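Local atomic coordinates of AT-less polyketide synthase (Streptomyces platensis subsp. rosaceus, PDB entry 4TKT), a protein that probably catalyses decarboxylative condensation of acyl chains, as a ketosynthase domain of an AT-less modular polyketide synthase that makes isomigrastatin. Residues K86-T90 with Y612-D616; W488-L493 with V515-L521. All coordinates share one frame; numbering follows the deposited sequence.

Interaction 1: residues K86-T90 with Y612-D616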
loop_
_atom_site.group_PDB
_atom_site.type_symbol
_atom_site.label_atom_id
_atom_site.label_comp_id
_atom_site.label_asym_id
_atom_site.label_seq_id
_atom_site.Cartn_x
_atom_site.Cartn_y
_atom_site.Cartn_z
ATOM N N LYS A 86 8.826 -22.182 12.866
ATOM C CA LYS A 86 8.649 -22.084 14.309
ATOM C C LYS A 86 8.675 -20.627 14.755
ATOM O O LYS A 86 7.911 -20.223 15.631
ATOM C CB LYS A 86 9.729 -22.883 15.044
ATOM N N ALA A 87 9.553 -19.839 14.144
ATOM C CA ALA A 87 9.684 -18.429 14.492
ATOM C C ALA A 87 8.483 -17.628 14.010
ATOM O O ALA A 87 8.097 -16.642 14.634
ATOM C CB ALA A 87 10.965 -17.855 13.914
ATOM N N ALA A 88 7.897 -18.060 12.898
ATOM C CA ALA A 88 6.742 -17.380 12.320
ATOM C C ALA A 88 5.541 -17.389 13.261
ATOM O O ALA A 88 4.771 -16.431 13.304
ATOM C CB ALA A 88 6.369 -18.019 10.998
ATOM N N SER A 89 5.389 -18.472 14.015
ATOM C CA SER A 89 4.232 -18.653 14.884
ATOM C C SER A 89 4.136 -17.588 15.974
ATOM O O SER A 89 3.041 -17.169 16.344
ATOM C CB SER A 89 4.263 -20.046 15.519
ATOM O OG SER A 89 4.097 -21.059 14.540
ATOM N N THR A 90 5.282 -17.148 16.483
ATOM C CA THR A 90 5.309 -16.161 17.558
ATOM C C THR A 90 5.661 -14.773 17.041
ATOM O O THR A 90 5.863 -13.843 17.818
ATOM C CB THR A 90 6.315 -16.549 18.653
ATOM O OG1 THR A 90 7.607 -16.746 18.067
ATOM C CG2 THR A 90 5.877 -17.827 19.351
ATOM N N TYR A 612 -0.126 -19.491 10.724
ATOM C CA TYR A 612 0.775 -19.470 11.872
ATOM C C TYR A 612 0.222 -18.597 12.992
ATOM O O TYR A 612 -0.192 -17.461 12.761
ATOM C CB TYR A 612 2.162 -18.976 11.458
ATOM C CG TYR A 612 2.825 -19.861 10.436
ATOM C CD1 TYR A 612 3.577 -20.961 10.827
ATOM C CD2 TYR A 612 2.685 -19.610 9.079
ATOM C CE1 TYR A 612 4.180 -21.782 9.894
ATOM C CE2 TYR A 612 3.282 -20.422 8.140
ATOM C CZ TYR A 612 4.027 -21.507 8.550
ATOM O OH TYR A 612 4.623 -22.318 7.614
ATOM N N TRP A 613 0.219 -19.133 14.206
ATOM C CA TRP A 613 -0.295 -18.409 15.360
ATOM C C TRP A 613 0.492 -18.808 16.608
ATOM O O TRP A 613 1.163 -19.838 16.620
ATOM C CB TRP A 613 -1.790 -18.686 15.535
ATOM C CG TRP A 613 -2.554 -17.564 16.177
ATOM C CD1 TRP A 613 -3.207 -17.597 17.374
ATOM C CD2 TRP A 613 -2.745 -16.243 15.653
ATOM N NE1 TRP A 613 -3.795 -16.382 17.627
ATOM C CE2 TRP A 613 -3.526 -15.533 16.587
ATOM C CE3 TRP A 613 -2.332 -15.592 14.488
ATOM C CZ2 TRP A 613 -3.900 -14.206 16.391
ATOM C CZ3 TRP A 613 -2.705 -14.275 14.295
ATOM C CH2 TRP A 613 -3.481 -13.597 15.240
ATOM N N TYR A 614 0.410 -17.996 17.656
ATOM C CA TYR A 614 1.238 -18.194 18.845
ATOM C C TYR A 614 0.903 -19.486 19.597
ATOM O O TYR A 614 1.685 -19.949 20.426
ATOM C CB TYR A 614 1.101 -16.994 19.791
ATOM C CG TYR A 614 -0.156 -17.025 20.626
ATOM C CD1 TYR A 614 -1.379 -16.645 20.089
ATOM C CD2 TYR A 614 -0.121 -17.438 21.954
ATOM C CE1 TYR A 614 -2.533 -16.680 20.848
ATOM C CE2 TYR A 614 -1.265 -17.475 22.720
ATOM C CZ TYR A 614 -2.469 -17.096 22.164
ATOM O OH TYR A 614 -3.613 -17.132 22.926
ATOM N N THR A 615 -0.257 -20.066 19.310
ATOM C CA THR A 615 -0.681 -21.276 20.010
ATOM C C THR A 615 -0.137 -22.539 19.352
ATOM O O THR A 615 -0.333 -23.641 19.862
ATOM C CB THR A 615 -2.215 -21.376 20.087
ATOM O OG1 THR A 615 -2.774 -21.164 18.786
ATOM C CG2 THR A 615 -2.763 -20.330 21.031
ATOM N N ASP A 616 0.545 -22.374 18.221
ATOM C CA ASP A 616 1.133 -23.503 17.508
ATOM C C ASP A 616 2.106 -24.283 18.393
ATOM O O ASP A 616 3.061 -23.721 18.932
ATOM C CB ASP A 616 1.851 -23.024 16.243
ATOM C CG ASP A 616 0.897 -22.451 15.202
ATOM O OD1 ASP A 616 -0.329 -22.666 15.327
ATOM O OD2 ASP A 616 1.378 -21.788 14.256
#
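Ser89 is held by residues 612-616 in two ways, through its hydroxyl and through its carbonyl. The hydroxyl donates to the carboxylate of Asp616, with Ser89 OG and Asp616 OD2 2.8 Å apart, and meets the lone pair that faces away from the other carboxylate oxygen. Asp616 OD2 also accepts a nearly straight bond from the backbone Trp613 N (2.9 Å, 170°), which reaches it from above the carboxylate plane. One oxygen thus ties residues 86-90 to the start of the type I turn from Trp613 to Asp616, a turn closed by its own bond from Asp616 N to Trp613 O. With an alanine here in place of Asp616, the Ser89 hydroxyl and the Trp613 amide would probably both lose their shared acceptor, and the turn its tie to residues 86-90.

The carbonyl makes a different kind of contact: Ser89 O lies 3.2 Å from Tyr614 CA, a bent CA-H...O contact, while Tyr142 OH hydrogen-bonds to the same carbonyl. With CG turned away from its own carbonyl carbon (chi1 -62°), the Tyr612 ring lies alongside Ala88 and Ser89. Ala88 CB sits over one ring face in a CH-pi contact, 4.2 Å from the Tyr612 ring centroid, and Ser89 OG lies in the ring plane at the edge, 3.8 Å from Tyr612 CD1. Phe76 and Pro78 also pack against both Ala88 and Tyr612.

Tyr612 and Trp613 end a Tyr-Pro-Phe-x-x-x-Arg-Tyr-Trp sequence, consistent with the signature of the linker that, in modular polyketide synthases, wraps back onto the ketosynthase.

Interaction 2: residues W488-L493 with V515-L521. With SO4 (sulfate ion), chain D.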
loop_
_atom_site.group_PDB
_atom_site.type_symbol
_atom_site.label_atom_id
_atom_site.label_comp_id
_atom_site.label_asym_id
_atom_site.label_seq_id
_atom_site.Cartn_x
_atom_site.Cartn_y
_atom_site.Cartn_z
ATOM N N TRP A 488 -5.133 -5.708 -22.274
ATOM C CA TRP A 488 -3.948 -6.345 -22.839
ATOM C C TRP A 488 -4.113 -6.748 -24.299
ATOM O O TRP A 488 -5.151 -7.274 -24.704
ATOM C CB TRP A 488 -3.558 -7.572 -22.015
ATOM C CG TRP A 488 -3.148 -7.245 -20.615
ATOM C CD1 TRP A 488 -3.811 -7.572 -19.472
ATOM C CD2 TRP A 488 -1.985 -6.512 -20.210
ATOM N NE1 TRP A 488 -3.131 -7.096 -18.377
ATOM C CE2 TRP A 488 -2.007 -6.440 -18.805
ATOM C CE3 TRP A 488 -0.927 -5.913 -20.899
ATOM C CZ2 TRP A 488 -1.012 -5.793 -18.074
ATOM C CZ3 TRP A 488 0.059 -5.271 -20.172
ATOM C CH2 TRP A 488 0.010 -5.216 -18.777
ATOM N N SER A 489 -3.068 -6.492 -25.079
ATOM C CA SER A 489 -3.000 -6.915 -26.471
ATOM C C SER A 489 -1.587 -7.394 -26.786
ATOM O O SER A 489 -0.700 -7.315 -25.936
ATOM C CB SER A 489 -3.396 -5.775 -27.408
ATOM O OG SER A 489 -2.496 -4.687 -27.283
ATOM N N SER A 490 -1.382 -7.881 -28.006
ATOM C CA SER A 490 -0.079 -8.396 -28.423
ATOM C C SER A 490 0.992 -7.312 -28.413
ATOM O O SER A 490 2.179 -7.601 -28.269
ATOM C CB SER A 490 -0.170 -9.019 -29.819
ATOM O OG SER A 490 -1.010 -10.160 -29.819
ATOM N N ALA A 491 0.564 -6.064 -28.562
ATOM C CA ALA A 491 1.487 -4.938 -28.592
ATOM C C ALA A 491 2.132 -4.707 -27.227
ATOM O O ALA A 491 3.119 -3.979 -27.113
ATOM C CB ALA A 491 0.770 -3.682 -29.057
ATOM N N ASP A 492 1.576 -5.335 -26.196
ATOM C CA ASP A 492 2.093 -5.184 -24.842
ATOM C C ASP A 492 3.208 -6.183 -24.534
ATOM O O ASP A 492 3.887 -6.064 -23.516
ATOM C CB ASP A 492 0.961 -5.344 -23.822
ATOM C CG ASP A 492 -0.146 -4.321 -24.010
ATOM O OD1 ASP A 492 0.166 -3.153 -24.321
ATOM O OD2 ASP A 492 -1.329 -4.685 -23.849
ATOM N N LEU A 493 3.396 -7.161 -25.416
ATOM C CA LEU A 493 4.354 -8.246 -25.179
ATOM C C LEU A 493 5.801 -7.812 -24.896
ATOM O O LEU A 493 6.457 -8.417 -24.049
ATOM C CB LEU A 493 4.345 -9.222 -26.358
ATOM C CG LEU A 493 3.217 -10.255 -26.356
ATOM C CD1 LEU A 493 3.432 -11.276 -27.450
ATOM C CD2 LEU A 493 3.123 -10.937 -25.009
ATOM N N VAL A 515 7.220 -16.182 -27.429
ATOM C CA VAL A 515 5.961 -15.917 -28.121
ATOM C C VAL A 515 6.008 -14.594 -28.880
ATOM O O VAL A 515 6.860 -13.748 -28.614
ATOM C CB VAL A 515 4.769 -15.886 -27.139
ATOM C CG1 VAL A 515 4.465 -17.280 -26.616
ATOM C CG2 VAL A 515 5.047 -14.931 -25.992
ATOM N N SER A 516 5.088 -14.423 -29.824
ATOM C CA SER A 516 5.000 -13.179 -30.581
ATOM C C SER A 516 3.585 -12.605 -30.544
ATOM O O SER A 516 3.371 -11.444 -30.889
ATOM C CB SER A 516 5.447 -13.396 -32.029
ATOM O OG SER A 516 4.634 -14.351 -32.685
ATOM N N THR A 517 2.624 -13.421 -30.119
ATOM C CA THR A 517 1.245 -12.962 -29.969
ATOM C C THR A 517 0.718 -13.264 -28.571
ATOM O O THR A 517 1.107 -14.253 -27.950
ATOM C CB THR A 517 0.299 -13.615 -30.996
ATOM O OG1 THR A 517 0.063 -14.980 -30.634
ATOM C CG2 THR A 517 0.889 -13.546 -32.400
ATOM N N LEU A 518 -0.173 -12.407 -28.084
ATOM C CA LEU A 518 -0.752 -12.570 -26.754
ATOM C C LEU A 518 -1.600 -13.841 -26.584
ATOM O O LEU A 518 -1.497 -14.500 -25.550
ATOM C CB LEU A 518 -1.592 -11.343 -26.390
ATOM C CG LEU A 518 -2.109 -11.327 -24.949
ATOM C CD1 LEU A 518 -0.948 -11.299 -23.969
ATOM C CD2 LEU A 518 -3.041 -10.149 -24.722
ATOM N N PRO A 519 -2.446 -14.188 -27.577
ATOM C CA PRO A 519 -3.209 -15.429 -27.388
ATOM C C PRO A 519 -2.326 -16.670 -27.288
ATOM O O PRO A 519 -2.721 -17.646 -26.650
ATOM C CB PRO A 519 -4.087 -15.493 -28.641
ATOM C CG PRO A 519 -4.226 -14.083 -29.069
ATOM C CD PRO A 519 -2.895 -13.464 -28.780
ATOM N N ALA A 520 -1.153 -16.631 -27.912
ATOM C CA ALA A 520 -0.208 -17.738 -27.830
ATOM C C ALA A 520 0.399 -17.816 -26.435
ATOM O O ALA A 520 0.590 -18.905 -25.892
ATOM C CB ALA A 520 0.883 -17.591 -28.875
ATOM N N LEU A 521 0.702 -16.656 -25.861
ATOM C CA LEU A 521 1.253 -16.592 -24.513
ATOM C C LEU A 521 0.249 -17.116 -23.492
ATOM O O LEU A 521 0.611 -17.870 -22.590
ATOM C CB LEU A 521 1.665 -15.161 -24.165
ATOM C CG LEU A 521 2.186 -14.939 -22.741
ATOM C CD1 LEU A 521 3.341 -15.876 -22.427
ATOM C CD2 LEU A 521 2.604 -13.494 -22.545
HETATM S S SO4 D . -4.575 -9.374 -30.058
HETATM O O1 SO4 D . -3.271 -9.381 -30.716
HETATM O O2 SO4 D . -5.063 -10.744 -29.928
HETATM O O3 SO4 D . -4.448 -8.776 -28.733
HETATM O O4 SO4 D . -5.516 -8.595 -30.858
#
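Ser490 OG is gripped twice, by the backbone of the facing helix and by a bound sulfate. It accepts from Leu518 N at 3.0 Å in an almost perfectly straight bond (177°), and donates its own proton to sulfate O1, 2.6 Å from Ser490 OG. The backbone Ser490 N adds a longer, bent bond to sulfate O3 (3.3 Å, 137°). The anion, probably from the crystallisation liquor, thus sits where a 3-10 turn and helix 518-530 both begin, and the amide ends of the two would be expected to attract its charge. Pro519 CG touches it from the helix side.

Next to this polar site two leucines fill the interface. Leu493 spreads its branches: CD1 presses on the Ser516-Thr517 peptide, 3.4 Å from Ser516 C, and CD2 meets Leu521 CD2 at 3.6 Å, the two side chains lying antiparallel alongside each other. In Leu518 the bond to CG is turned directly away from the backbone N (chi1 -173°), and Leu518 CD2 lies 3.6 Å from Trp488 O and against Trp488 CB, while its CD1 packs against Leu493 CD2. Strand 460-466 packs against the same cluster, Leu493 touching Val460 and Leu521 touching Val462.

Both segments are further ordered from within. Thr517 is the N-cap of helix 518-530, its OG1 taking a weak bond from Ala520 N, and Asp492 OD2 accepts from Ser489 N at 2.8 Å, tightening the turn that leads into helix 493-502. The 3-10 turn ahead of that helix is thus joined, through the Ser490 hydroxyl, to the capped start of helix 518-530, a contact within the region that matches the RhiE-like KS-MAT linker family.

How the interactions relate
Followed from the N terminus, the chain passes strand 9-17, reaches helix 85-89 in the ketosynthase domain and then forms the rest of the mixed sheet before entering the linker domain. There interaction 2 closes a short loop, with 21 residues between 488-493 and 515-521 that supply a helix and a strand. The chain then returns to the ketosynthase, where 612-616 meets 86-90 and interaction 1 closes a loop of more than 500 residues. The short loop lies wholly within the long one, and the two do not cross. Their centres are 44 Å apart, with nearest atoms about 30 Å apart: interaction 2 organises the linker internally, whereas interaction 1 docks the C-terminal segment on the ketosynthase.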